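Side-chain contacts in basic helix-loop-helix, putative, expressed (Oryza sativa subsp. japonica, PDB 5LW0), which binds ADP-ribose through its macrodomain and probably takes part in ADP-ribosylation-linked regulation of DNA interstrand crosslink repair: residues Arg54-Ile59 with Leu87-Glu92; Phe105-Asp110 with Gly118-Asn123; Cys122-Asn127 with Glu224-Ile229; Pro178-Gln181 with Val185-Ile188. One frame throughout, in Å; residues are numbered along the deposited sequence. Where two conformers were deposited one is given.

Interaction 1 (Arg54-Ile59 with Leu87-Glu92)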
loop_
_atom_site.group_PDB
_atom_site.type_symbol
_atom_site.label_atom_id
_atom_site.label_comp_id
_atom_site.label_asym_id
_atom_site.label_seq_id
_atom_site.Cartn_x
_atom_site.Cartn_y
_atom_site.Cartn_z
ATOM N N ARG A 54 -9.380 -12.182 -7.580
ATOM C CA ARG A 54 -8.210 -12.840 -7.019
ATOM C C ARG A 54 -7.454 -11.906 -6.024
ATOM O O ARG A 54 -7.054 -12.350 -4.961
ATOM C CB ARG A 54 -7.300 -13.295 -8.131
ATOM C CG ARG A 54 -6.024 -13.996 -7.685
ATOM C CD ARG A 54 -6.221 -15.222 -6.853
ATOM N NE ARG A 54 -7.019 -16.202 -7.470
ATOM C CZ ARG A 54 -6.539 -17.198 -8.251
ATOM N NH1 ARG A 54 -5.227 -17.301 -8.512
ATOM N NH2 ARG A 54 -7.382 -18.102 -8.784
ATOM N N ALA A 55 -7.287 -10.660 -6.419
ATOM C CA ALA A 55 -6.590 -9.668 -5.538
ATOM C C ALA A 55 -7.296 -9.551 -4.189
ATOM O O ALA A 55 -6.629 -9.504 -3.134
ATOM C CB ALA A 55 -6.461 -8.360 -6.207
ATOM N N SER A 56 -8.631 -9.465 -4.213
ATOM C CA SER A 56 -9.337 -9.263 -2.966
ATOM C C SER A 56 -9.166 -10.489 -2.020
ATOM O O SER A 56 -9.074 -10.325 -0.812
ATOM C CB SER A 56 -10.818 -8.891 -3.235
ATOM O OG SER A 56 -11.494 -9.930 -3.951
ATOM N N ASP A 57 -9.122 -11.717 -2.567
ATOM C CA ASP A 57 -8.864 -12.870 -1.780
ATOM C C ASP A 57 -7.476 -12.755 -1.142
ATOM O O ASP A 57 -7.262 -13.144 0.036
ATOM C CB ASP A 57 -8.804 -14.159 -2.666
ATOM C CG ASP A 57 -10.166 -14.617 -3.204
ATOM O OD1 ASP A 57 -11.204 -14.243 -2.685
ATOM O OD2 ASP A 57 -10.138 -15.493 -4.126
ATOM N N ILE A 58 -6.507 -12.341 -1.948
ATOM C CA ILE A 58 -5.117 -12.258 -1.484
ATOM C C ILE A 58 -4.939 -11.181 -0.384
ATOM O O ILE A 58 -4.282 -11.434 0.626
ATOM C CB ILE A 58 -4.171 -12.030 -2.662
ATOM C CG1 ILE A 58 -4.128 -13.314 -3.483
ATOM C CG2 ILE A 58 -2.755 -11.646 -2.216
ATOM C CD1 ILE A 58 -3.444 -13.163 -4.798
ATOM N N ILE A 59 -5.587 -10.030 -0.579
ATOM C CA ILE A 59 -5.538 -8.951 0.442
ATOM C C ILE A 59 -6.022 -9.489 1.788
ATOM O O ILE A 59 -5.369 -9.334 2.837
ATOM C CB ILE A 59 -6.405 -7.716 0.032
ATOM C CG1 ILE A 59 -5.754 -6.942 -1.117
ATOM C CG2 ILE A 59 -6.539 -6.747 1.212
ATOM C CD1 ILE A 59 -6.670 -6.013 -1.860
ATOM N N LEU A 87 -12.747 -2.250 -3.005
ATOM C CA LEU A 87 -13.202 -2.059 -1.611
ATOM C C LEU A 87 -14.443 -2.906 -1.295
ATOM O O LEU A 87 -14.543 -3.522 -0.237
ATOM C CB LEU A 87 -13.453 -0.582 -1.270
ATOM C CG LEU A 87 -12.287 0.371 -1.354
ATOM C CD1 LEU A 87 -12.689 1.736 -0.812
ATOM C CD2 LEU A 87 -11.077 -0.159 -0.621
ATOM N N SER A 88 -15.367 -2.988 -2.237
ATOM C CA SER A 88 -16.599 -3.753 -2.039
ATOM C C SER A 88 -16.326 -5.267 -1.856
ATOM O O SER A 88 -16.855 -5.904 -0.936
ATOM C CB SER A 88 -17.557 -3.538 -3.236
ATOM O OG SER A 88 -18.769 -4.229 -3.023
ATOM N N LEU A 89 -15.395 -5.803 -2.678
ATOM C CA LEU A 89 -15.000 -7.176 -2.579
ATOM C C LEU A 89 -14.288 -7.463 -1.315
ATOM O O LEU A 89 -14.522 -8.475 -0.647
ATOM C CB LEU A 89 -14.127 -7.573 -3.767
ATOM C CG LEU A 89 -14.829 -7.666 -5.156
ATOM C CD1 LEU A 89 -13.845 -7.685 -6.285
ATOM C CD2 LEU A 89 -15.710 -8.869 -5.198
ATOM N N VAL A 90 -13.351 -6.586 -0.944
ATOM C CA VAL A 90 -12.619 -6.818 0.272
ATOM C C VAL A 90 -13.522 -6.761 1.476
ATOM O O VAL A 90 -13.397 -7.587 2.395
ATOM C CB VAL A 90 -11.424 -5.868 0.369
ATOM C CG1 VAL A 90 -10.842 -5.848 1.751
ATOM C CG2 VAL A 90 -10.368 -6.265 -0.647
ATOM N N LYS A 91 -14.443 -5.815 1.503
ATOM C CA LYS A 91 -15.413 -5.743 2.661
ATOM C C LYS A 91 -16.166 -7.077 2.816
ATOM O O LYS A 91 -16.321 -7.572 3.910
ATOM C CB LYS A 91 -16.406 -4.596 2.460
ATOM C CG LYS A 91 -15.821 -3.271 2.758
ATOM C CD LYS A 91 -16.934 -2.246 2.923
ATOM C CE LYS A 91 -16.917 -1.268 1.860
ATOM N NZ LYS A 91 -18.073 -0.307 1.999
ATOM N N GLU A 92 -16.646 -7.619 1.701
ATOM C CA GLU A 92 -17.461 -8.846 1.716
ATOM C C GLU A 92 -16.642 -10.016 2.252
ATOM O O GLU A 92 -17.069 -10.739 3.156
ATOM C CB GLU A 92 -17.865 -9.218 0.296
ATOM C CG GLU A 92 -19.026 -8.500 -0.285
ATOM C CD GLU A 92 -19.270 -8.892 -1.748
ATOM O OE1 GLU A 92 -18.514 -9.738 -2.282
ATOM O OE2 GLU A 92 -20.215 -8.353 -2.358
#
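Ser56 and Ile59 of helix 52-69 meet Leu89 and Val90 of helix 85-96 in the outer layer of the macrodomain, where two successive beta-alpha-beta crossovers place their helices side by side. Helix 52-69 joins strand 37-40 to strand 74-79, and helix 85-96 carries the chain on from there to strand 104-108. The two short segments run at 46° to each other with their axes 8.9 Å apart at the closest, and the CA atoms of Ser56 and Val90 are their nearest pair. A small residue at this crossing illustrates how helices approach without long side chains interlocking: Ser56 CB lies 3.6 Å from Leu89 CB, so the two side chains touch at their first carbon. With its hydroxyl turned between the backbone N and the carbonyl carbon (chi1 60°), Ser56 puts OG 3.5 Å from Leu89 CB, a van der Waals touch and not a hydrogen bond. That oxygen is hydrogen-bonded to Lys93 NZ, which also forms a salt bridge with Asp57, and the carbonyls of Leu52 and Asp53 both lie within hydrogen-bonding distance of the one hydroxyl. Val90 reaches in from the other helix with CG2, and this one methyl serves two partners a helical turn apart, while the same residue also packs on Leu77 and Phe104 of the sheet. Ser56 CB comes within 3.7 Å of Val90 CG2. Ile59, which crosses the valine at about a right angle, extends its long branch until CD1 stops 3.9 Å from Val90 CG2.

Interaction 2 (Phe105-Asp110 with Gly118-Asn123). With AR6 ([(2R,3S,4R,5R)-5-(6-aminopurin-9-yl)-3,4-dihydroxy-oxolan-2-yl]methyl [hydroxy-[[(2R,3S,4R,5S)-3,4,5-trihydroxyoxolan-2-yl]methoxy]phosphoryl] hydrogen phosphate), chain C.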
loop_
_atom_site.group_PDB
_atom_site.type_symbol
_atom_site.label_atom_id
_atom_site.label_comp_id
_atom_site.label_asym_id
_atom_site.label_seq_id
_atom_site.Cartn_x
_atom_site.Cartn_y
_atom_site.Cartn_z
ATOM N N PHE A 105 -9.765 -2.205 8.299
ATOM C CA PHE A 105 -10.942 -1.743 7.650
ATOM C C PHE A 105 -10.632 -1.098 6.330
ATOM O O PHE A 105 -9.475 -0.829 6.043
ATOM C CB PHE A 105 -11.815 -0.861 8.541
ATOM C CG PHE A 105 -11.125 0.277 9.155
ATOM C CD1 PHE A 105 -10.977 1.490 8.479
ATOM C CD2 PHE A 105 -10.638 0.173 10.441
ATOM C CE1 PHE A 105 -10.397 2.590 9.098
ATOM C CE2 PHE A 105 -10.019 1.248 11.055
ATOM C CZ PHE A 105 -9.888 2.468 10.367
ATOM N N THR A 106 -11.668 -0.861 5.522
ATOM C CA THR A 106 -11.494 -0.135 4.233
ATOM C C THR A 106 -11.890 1.314 4.448
ATOM O O THR A 106 -12.678 1.635 5.371
ATOM C CB THR A 106 -12.346 -0.725 3.127
ATOM O OG1 THR A 106 -13.752 -0.551 3.412
ATOM C CG2 THR A 106 -12.035 -2.198 2.871
ATOM N N PHE A 107 -11.421 2.194 3.579
ATOM C CA PHE A 107 -11.664 3.617 3.743
ATOM C C PHE A 107 -11.622 4.257 2.383
ATOM O O PHE A 107 -10.709 4.036 1.629
ATOM C CB PHE A 107 -10.613 4.219 4.666
ATOM C CG PHE A 107 -10.917 5.632 5.152
ATOM C CD1 PHE A 107 -11.716 5.854 6.212
ATOM C CD2 PHE A 107 -10.312 6.716 4.519
ATOM C CE1 PHE A 107 -11.910 7.166 6.680
ATOM C CE2 PHE A 107 -10.483 8.001 4.981
ATOM C CZ PHE A 107 -11.347 8.217 6.004
ATOM N N VAL A 108 -12.619 5.093 2.106
ATOM C CA VAL A 108 -12.660 5.856 0.842
ATOM C C VAL A 108 -11.934 7.171 0.997
ATOM O O VAL A 108 -12.249 7.994 1.884
ATOM C CB VAL A 108 -14.097 6.161 0.420
ATOM C CG1 VAL A 108 -14.103 6.936 -0.923
ATOM C CG2 VAL A 108 -14.891 4.916 0.307
ATOM N N GLY A 109 -10.952 7.396 0.152
ATOM C CA GLY A 109 -10.190 8.611 0.237
ATOM C C GLY A 109 -8.974 8.628 -0.631
ATOM O O GLY A 109 -8.626 7.637 -1.227
ATOM N N ASP A 110 -8.361 9.773 -0.686
ATOM C CA ASP A 110 -7.094 9.957 -1.361
ATOM C C ASP A 110 -6.015 9.670 -0.296
ATOM O O ASP A 110 -5.982 10.295 0.770
ATOM C CB ASP A 110 -7.005 11.403 -1.828
ATOM C CG ASP A 110 -5.723 11.726 -2.583
ATOM O OD1 ASP A 110 -4.730 10.985 -2.528
ATOM O OD2 ASP A 110 -5.708 12.845 -3.220
ATOM N N GLY A 118 -9.851 13.172 4.767
ATOM C CA GLY A 118 -10.435 12.020 5.376
ATOM C C GLY A 118 -10.737 12.112 6.860
ATOM O O GLY A 118 -11.534 11.363 7.365
ATOM N N GLY A 119 -10.009 12.965 7.593
ATOM C CA GLY A 119 -10.165 13.017 9.003
ATOM C C GLY A 119 -9.544 11.843 9.742
ATOM O O GLY A 119 -9.912 11.544 10.860
ATOM N N LEU A 120 -8.653 11.128 9.070
ATOM C CA LEU A 120 -8.058 9.911 9.649
ATOM C C LEU A 120 -6.568 10.027 9.572
ATOM O O LEU A 120 -6.028 9.894 8.491
ATOM C CB LEU A 120 -8.532 8.690 8.877
ATOM C CG LEU A 120 -8.085 7.280 9.369
ATOM C CD1 LEU A 120 -8.832 6.854 10.582
ATOM C CD2 LEU A 120 -8.272 6.227 8.273
ATOM N N ARG A 121 -5.886 10.170 10.678
ATOM C CA ARG A 121 -4.399 10.256 10.534
ATOM C C ARG A 121 -3.765 8.905 10.510
ATOM O O ARG A 121 -4.051 8.005 11.359
ATOM C CB ARG A 121 -3.633 11.218 11.503
ATOM C CG ARG A 121 -2.077 11.424 11.147
ATOM C CD ARG A 121 -1.298 12.194 12.285
ATOM N NE ARG A 121 0.179 12.011 12.147
ATOM C CZ ARG A 121 1.132 12.791 12.686
ATOM N NH1 ARG A 121 0.784 13.861 13.413
ATOM N NH2 ARG A 121 2.480 12.533 12.433
ATOM N N CYS A 122 -2.983 8.759 9.482
ATOM C CA CYS A 122 -2.180 7.513 9.224
ATOM C C CYS A 122 -0.779 7.960 8.927
ATOM O O CYS A 122 -0.518 8.571 7.900
ATOM C CB CYS A 122 -2.687 6.585 8.036
ATOM S SG CYS A 122 -4.464 6.192 8.067
ATOM N N ASN A 123 0.170 7.521 9.759
ATOM C CA ASN A 123 1.580 8.009 9.625
ATOM C C ASN A 123 2.364 7.272 8.543
ATOM O O ASN A 123 3.371 7.762 8.051
ATOM C CB ASN A 123 2.352 7.887 10.931
ATOM C CG ASN A 123 1.923 8.885 11.983
ATOM O OD1 ASN A 123 0.873 9.473 11.915
ATOM N ND2 ASN A 123 2.733 8.988 13.021
HETATM N N1 AR6 C . -5.497 7.447 -3.260
HETATM C C2 AR6 C . -5.929 6.190 -3.028
HETATM N N3 AR6 C . -5.975 5.242 -3.944
HETATM C C4 AR6 C . -5.570 5.498 -5.227
HETATM C C5 AR6 C . -5.061 6.789 -5.577
HETATM C C6 AR6 C . -5.030 7.799 -4.506
HETATM N N6 AR6 C . -4.575 9.013 -4.698
HETATM N N7 AR6 C . -4.717 6.741 -6.950
HETATM C C8 AR6 C . -4.957 5.474 -7.358
HETATM N N9 AR6 C . -5.464 4.710 -6.323
HETATM P PA AR6 C . -2.128 1.880 -9.448
HETATM P PB AR6 C . -0.737 -0.719 -9.874
HETATM C "C1'" AR6 C . -5.754 3.292 -6.297
HETATM O O1A AR6 C . -2.482 1.864 -10.950
HETATM O O1B AR6 C . -1.918 -1.346 -10.574
HETATM C C1D AR6 C . 1.953 3.365 -11.207
HETATM O O1D AR6 C . 1.813 4.624 -11.829
HETATM C "C2'" AR6 C . -6.342 2.661 -7.553
HETATM O "O2'" AR6 C . -7.756 2.976 -7.741
HETATM O O2A AR6 C . -1.590 3.117 -8.833
HETATM O O2B AR6 C . 0.054 -1.519 -8.882
HETATM C C2D AR6 C . 3.463 2.984 -11.158
HETATM O O2D AR6 C . 4.288 3.952 -11.925
HETATM C "C3'" AR6 C . -6.019 1.206 -7.318
HETATM O "O3'" AR6 C . -7.028 0.551 -6.501
HETATM O O3A AR6 C . -1.104 0.660 -9.109
HETATM C C3D AR6 C . 3.537 1.595 -11.728
HETATM O O3D AR6 C . 4.130 1.738 -13.050
HETATM C "C4'" AR6 C . -4.681 1.250 -6.555
HETATM O "O4'" AR6 C . -4.488 2.586 -6.153
HETATM C C4D AR6 C . 2.069 1.113 -11.824
HETATM O O4D AR6 C . 1.216 2.281 -11.867
HETATM C "C5'" AR6 C . -3.496 0.809 -7.376
HETATM O "O5'" AR6 C . -3.502 1.410 -8.686
HETATM C C5D AR6 C . 1.577 0.295 -10.635
HETATM O O5D AR6 C . 0.282 -0.217 -11.023
#
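Leu120 faces Phe107 almost squarely: its CD2 methyl stands over the centre of the ring, 4.0 Å from the Phe107 centroid and only 8° off the ring normal, a CH-pi contact. The two side chains run past each other in opposite directions, which brings Leu120 CB close to the far end of the ring, 4.0 Å from Phe107 CZ. Gly118 approaches the same ring from another side. Its CA lies at the edge, in the ring plane, and Gly118 O is 3.4 Å from Phe107 CZ; the lack of a side chain on Gly118 is what admits the backbone there. Phe105 turns a ring edge to the leucine, with Phe105 CE1 4.3 Å from Leu120 CD2, so one methyl touches both aromatics. These residues fasten the loop before strand 124-128 onto strand 104-108, the outermost strand at one side of the macrodomain sheet. Were Phe107 a serine, Leu120 CD2 would probably lose the ring face it rests on, with Phe105 alone left to meet it. Just beyond the strand, the chain enters the ADP-ribose site. With CG anti to the backbone N (chi1 -179°), Asp110 extends its carboxylate to the adenine amino group for a nearly straight hydrogen bond, AR6 N6 to Asp110 OD1 2.9 Å at 175°. Thr112 OG1 shares OD1, and Gln113 NE2 holds OD2, fixing the carboxylate's rotation.

Interaction 3 (Cys122-Asn127 with Glu224-Ile229)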
loop_
_atom_site.group_PDB
_atom_site.type_symbol
_atom_site.label_atom_id
_atom_site.label_comp_id
_atom_site.label_asym_id
_atom_site.label_seq_id
_atom_site.Cartn_x
_atom_site.Cartn_y
_atom_site.Cartn_z
ATOM N N CYS A 122 -2.983 8.759 9.482
ATOM C CA CYS A 122 -2.180 7.513 9.224
ATOM C C CYS A 122 -0.779 7.960 8.927
ATOM O O CYS A 122 -0.518 8.571 7.900
ATOM C CB CYS A 122 -2.687 6.585 8.036
ATOM S SG CYS A 122 -4.464 6.192 8.067
ATOM N N ASN A 123 0.170 7.521 9.759
ATOM C CA ASN A 123 1.580 8.009 9.625
ATOM C C ASN A 123 2.364 7.272 8.543
ATOM O O ASN A 123 3.371 7.762 8.051
ATOM C CB ASN A 123 2.352 7.887 10.931
ATOM C CG ASN A 123 1.923 8.885 11.983
ATOM O OD1 ASN A 123 0.873 9.473 11.915
ATOM N ND2 ASN A 123 2.733 8.988 13.021
ATOM N N VAL A 124 1.968 6.038 8.209
ATOM C CA VAL A 124 2.696 5.290 7.215
ATOM C C VAL A 124 1.762 5.024 6.059
ATOM O O VAL A 124 0.650 4.545 6.252
ATOM C CB VAL A 124 3.240 3.959 7.769
ATOM C CG1 VAL A 124 4.082 3.249 6.718
ATOM C CG2 VAL A 124 4.022 4.189 9.055
ATOM N N ILE A 125 2.212 5.315 4.829
ATOM C CA ILE A 125 1.412 4.946 3.665
ATOM C C ILE A 125 2.214 4.107 2.688
ATOM O O ILE A 125 3.440 4.199 2.622
ATOM C CB ILE A 125 0.803 6.162 2.953
ATOM C CG1 ILE A 125 1.858 6.994 2.335
ATOM C CG2 ILE A 125 -0.078 6.999 3.906
ATOM C CD1 ILE A 125 1.294 8.139 1.492
ATOM N N ALA A 126 1.523 3.206 1.994
ATOM C CA ALA A 126 2.155 2.397 0.930
ATOM C C ALA A 126 1.931 2.990 -0.435
ATOM O O ALA A 126 0.872 3.584 -0.703
ATOM C CB ALA A 126 1.590 1.011 0.968
ATOM N N ASN A 127 2.898 2.791 -1.307
ATOM C CA ASN A 127 2.847 3.222 -2.679
ATOM C C ASN A 127 2.927 2.045 -3.631
ATOM O O ASN A 127 3.689 1.122 -3.414
ATOM C CB ASN A 127 3.988 4.159 -2.906
ATOM C CG ASN A 127 4.059 4.636 -4.336
ATOM O OD1 ASN A 127 3.022 4.867 -4.960
ATOM N ND2 ASN A 127 5.282 4.809 -4.850
ATOM N N GLU A 224 5.393 -6.549 6.695
ATOM C CA GLU A 224 6.614 -6.791 7.511
ATOM C C GLU A 224 7.483 -5.532 7.627
ATOM O O GLU A 224 8.019 -5.219 8.721
ATOM C CB GLU A 224 7.431 -7.960 6.972
ATOM C CG GLU A 224 6.831 -9.307 7.241
ATOM C CD GLU A 224 7.076 -9.796 8.669
ATOM O OE1 GLU A 224 8.035 -9.336 9.323
ATOM O OE2 GLU A 224 6.339 -10.682 9.066
ATOM N N ASN A 225 7.628 -4.788 6.544
ATOM C CA ASN A 225 8.308 -3.481 6.622
ATOM C C ASN A 225 7.602 -2.530 7.541
ATOM O O ASN A 225 8.230 -1.790 8.250
ATOM C CB ASN A 225 8.470 -2.902 5.216
ATOM C CG ASN A 225 9.803 -3.250 4.616
ATOM O OD1 ASN A 225 10.856 -3.004 5.237
ATOM N ND2 ASN A 225 9.801 -3.598 3.328
ATOM N N PHE A 226 6.282 -2.535 7.518
ATOM C CA PHE A 226 5.521 -1.645 8.374
ATOM C C PHE A 226 5.731 -2.024 9.850
ATOM O O PHE A 226 6.015 -1.209 10.649
ATOM C CB PHE A 226 4.051 -1.706 7.971
ATOM C CG PHE A 226 3.113 -1.064 8.954
ATOM C CD1 PHE A 226 3.233 0.242 9.336
ATOM C CD2 PHE A 226 2.136 -1.841 9.525
ATOM C CE1 PHE A 226 2.300 0.787 10.276
ATOM C CE2 PHE A 226 1.195 -1.294 10.372
ATOM C CZ PHE A 226 1.347 -0.027 10.814
ATOM N N VAL A 227 5.625 -3.283 10.144
ATOM C CA VAL A 227 5.864 -3.741 11.531
ATOM C C VAL A 227 7.252 -3.410 11.988
ATOM O O VAL A 227 7.434 -2.990 13.128
ATOM C CB VAL A 227 5.556 -5.195 11.706
ATOM C CG1 VAL A 227 5.963 -5.662 13.051
ATOM C CG2 VAL A 227 4.075 -5.409 11.511
ATOM N N ALA A 228 8.243 -3.501 11.102
ATOM C CA ALA A 228 9.633 -3.163 11.479
ATOM C C ALA A 228 9.813 -1.660 11.779
ATOM O O ALA A 228 10.665 -1.293 12.615
ATOM C CB ALA A 228 10.582 -3.599 10.433
ATOM N N ILE A 229 8.946 -0.823 11.233
ATOM C CA ILE A 229 8.948 0.632 11.546
ATOM C C ILE A 229 8.313 0.839 12.945
ATOM O O ILE A 229 8.839 1.603 13.758
ATOM C CB ILE A 229 8.191 1.455 10.460
ATOM C CG1 ILE A 229 8.947 1.461 9.189
ATOM C CG2 ILE A 229 7.969 2.931 10.906
ATOM C CD1 ILE A 229 8.084 1.832 7.996
#
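Asn123 OD1 is gripped by two groups, the hydroxyl of Ser34 and the guanidinium NE of Arg121. The latter bond is bent, and its donor is tilted from the carbonyl plane of the asparagine. This polar clasp holds the chain just where it enters strand 124-128, and the next residue turns to the interior. Val124 meets Phe226 of helix 208-230: CG2 of the valine comes to the ring edge, near its plane, with Val124 CG2 4.0 Å from Phe226 CE1, whereas CB touches from off the plane, Val124 CB lying 4.0 Å from Phe226 CD1. The ring is carried to the strand because its CG stands anti to the backbone N (chi1 168°). Here the alpha/beta/alpha sandwich of the macrodomain appears in section. Val124 faces helix 208-230, the last of this fragment, whereas Ile125, next along the strand, packs on Ile144 of helix 139-148 in the other layer. Phe226 also touches Leu38 and Ile189, from the strands that border 124-128, as well as Ile73. With a serine in place of Phe226, the ring that fills the space between Val124, Leu38 and Ile189 would be gone, and these three would probably lose their common partner on the helix. One turn further on, Ile229 makes a looser touch, Ile229 CD1 lying 4.4 Å from Val124 CG1, and the same isoleucine packs on His187 of the adjoining strand.

Interaction 4 (Pro178-Gln181 with Val185-Ile188)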
loop_
_atom_site.group_PDB
_atom_site.type_symbol
_atom_site.label_atom_id
_atom_site.label_comp_id
_atom_site.label_asym_id
_atom_site.label_seq_id
_atom_site.Cartn_x
_atom_site.Cartn_y
_atom_site.Cartn_z
ATOM N N PRO A 178 5.796 18.569 2.272
ATOM C CA PRO A 178 4.424 19.014 2.474
ATOM C C PRO A 178 3.480 17.879 2.924
ATOM O O PRO A 178 2.569 18.105 3.722
ATOM C CB PRO A 178 4.020 19.540 1.084
ATOM C CG PRO A 178 5.309 20.032 0.503
ATOM C CD PRO A 178 6.361 19.075 1.000
ATOM N N LEU A 179 3.720 16.658 2.425
ATOM C CA LEU A 179 2.915 15.510 2.841
ATOM C C LEU A 179 3.072 15.198 4.345
ATOM O O LEU A 179 2.106 14.819 4.991
ATOM C CB LEU A 179 3.264 14.280 1.992
ATOM C CG LEU A 179 2.431 13.015 2.275
ATOM C CD1 LEU A 179 0.939 13.238 2.050
ATOM C CD2 LEU A 179 2.917 11.950 1.316
ATOM N N HIS A 180 4.287 15.381 4.888
ATOM C CA HIS A 180 4.530 15.201 6.302
ATOM C C HIS A 180 3.788 16.362 7.079
ATOM O O HIS A 180 3.076 16.139 8.040
ATOM C CB HIS A 180 6.086 15.200 6.537
ATOM C CG HIS A 180 6.538 14.630 7.857
ATOM N ND1 HIS A 180 7.611 13.755 7.971
ATOM C CD2 HIS A 180 6.103 14.849 9.119
ATOM C CE1 HIS A 180 7.813 13.476 9.248
ATOM N NE2 HIS A 180 6.911 14.124 9.962
ATOM N N GLN A 181 4.015 17.589 6.633
ATOM C CA GLN A 181 3.440 18.760 7.294
ATOM C C GLN A 181 1.922 18.744 7.319
ATOM O O GLN A 181 1.330 19.046 8.337
ATOM C CB GLN A 181 3.950 20.032 6.632
ATOM C CG GLN A 181 5.435 20.260 6.872
ATOM C CD GLN A 181 6.052 21.276 5.923
ATOM O OE1 GLN A 181 7.240 21.611 6.040
ATOM N NE2 GLN A 181 5.273 21.739 4.955
ATOM N N VAL A 185 2.397 12.166 7.630
ATOM C CA VAL A 185 3.057 10.959 7.085
ATOM C C VAL A 185 4.563 11.046 7.451
ATOM O O VAL A 185 5.261 12.066 7.160
ATOM C CB VAL A 185 2.881 10.852 5.603
ATOM C CG1 VAL A 185 3.703 9.710 5.014
ATOM C CG2 VAL A 185 1.420 10.707 5.214
ATOM N N THR A 186 5.066 9.971 8.047
ATOM C CA THR A 186 6.465 9.872 8.467
ATOM C C THR A 186 7.275 8.852 7.615
ATOM O O THR A 186 8.498 8.899 7.599
ATOM C CB THR A 186 6.576 9.452 9.936
ATOM O OG1 THR A 186 5.987 8.155 10.115
ATOM C CG2 THR A 186 5.950 10.453 10.868
ATOM N N HIS A 187 6.573 7.949 6.904
ATOM C CA HIS A 187 7.224 6.925 6.100
ATOM C C HIS A 187 6.349 6.550 4.952
ATOM O O HIS A 187 5.124 6.528 5.079
ATOM C CB HIS A 187 7.459 5.620 6.938
ATOM C CG HIS A 187 8.410 5.778 8.074
ATOM N ND1 HIS A 187 8.040 6.316 9.286
ATOM C CD2 HIS A 187 9.696 5.398 8.213
ATOM C CE1 HIS A 187 9.073 6.336 10.089
ATOM N NE2 HIS A 187 10.073 5.727 9.489
ATOM N N ILE A 188 6.993 6.262 3.837
ATOM C CA ILE A 188 6.333 5.702 2.678
ATOM C C ILE A 188 6.981 4.362 2.383
ATOM O O ILE A 188 8.187 4.261 2.371
ATOM C CB ILE A 188 6.484 6.660 1.472
ATOM C CG1 ILE A 188 5.636 7.954 1.776
ATOM C CG2 ILE A 188 6.080 5.972 0.184
ATOM C CD1 ILE A 188 5.872 9.044 0.839
#
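Leu179, on the short helix 178-183, packs against Val185 and Ile188 where the macrodomain chain turns back into strand 187-192, an inner strand of the sheet. The helix belongs to the connection between strand 167-172 and its antiparallel neighbour 187-192, and following the leucine outward shows how so short a helix is tied down. From CB the side chain continues with CG anti to the backbone N (chi1 -177°), a course that takes it toward the returning chain. The branch point is the first atom to touch: Leu179 CG lies 3.9 Å from Val185 CG2. At the tip the two methyls part company. Leu179 CD1 stays with the valine, 4.1 Å from Val185 CG2, while Leu179 CD2 reaches further along the strand and ends 4.2 Å from Ile188 CD1. Leu173, Ile125 and Ala148 of helix 139-148 also border this leucine, so it sits in a buried apolar cluster.

His180 meets the same turn through its backbone and its ring. A CA-H...O contact joins His180 CA to Val185 O at 3.3 Å, and in the conformer given here that oxygen lies over one face of the imidazole; since the ring was modelled twice, the closeness is doubtful. In this conformer His180 ND1 is hydrogen-bonded to Leu173 O, and Thr186 CG2 lies 3.9 Å from His180 NE2. On the other branch of the threonine, Thr186 OG1 shares a hydrogen bond of 2.9 Å with His187 ND1.

Along the chain, interaction 1 closes before interaction 2 opens; interaction 3 begins on Cys122 and Asn123, where interaction 2 ends, and interaction 4 is nested inside the loop that interaction 3 closes. Interactions 2, 3 and 4 all reach the one mixed sheet, their centres about 12 to 14 Å apart. Strands 124-128 and 187-192 lie side by side in it, so interactions 3 and 4 touch directly. Interaction 1 lies across the chain's centre from interactions 3 and 4, about 27 Å from interaction 4 between centres, yet Leu87 and Val90 touch Thr106 of interaction 2. Together they sample the macrodomain's helix layers and sheet, with the adenine of ADP-ribose bound by Asp110 of interaction 2.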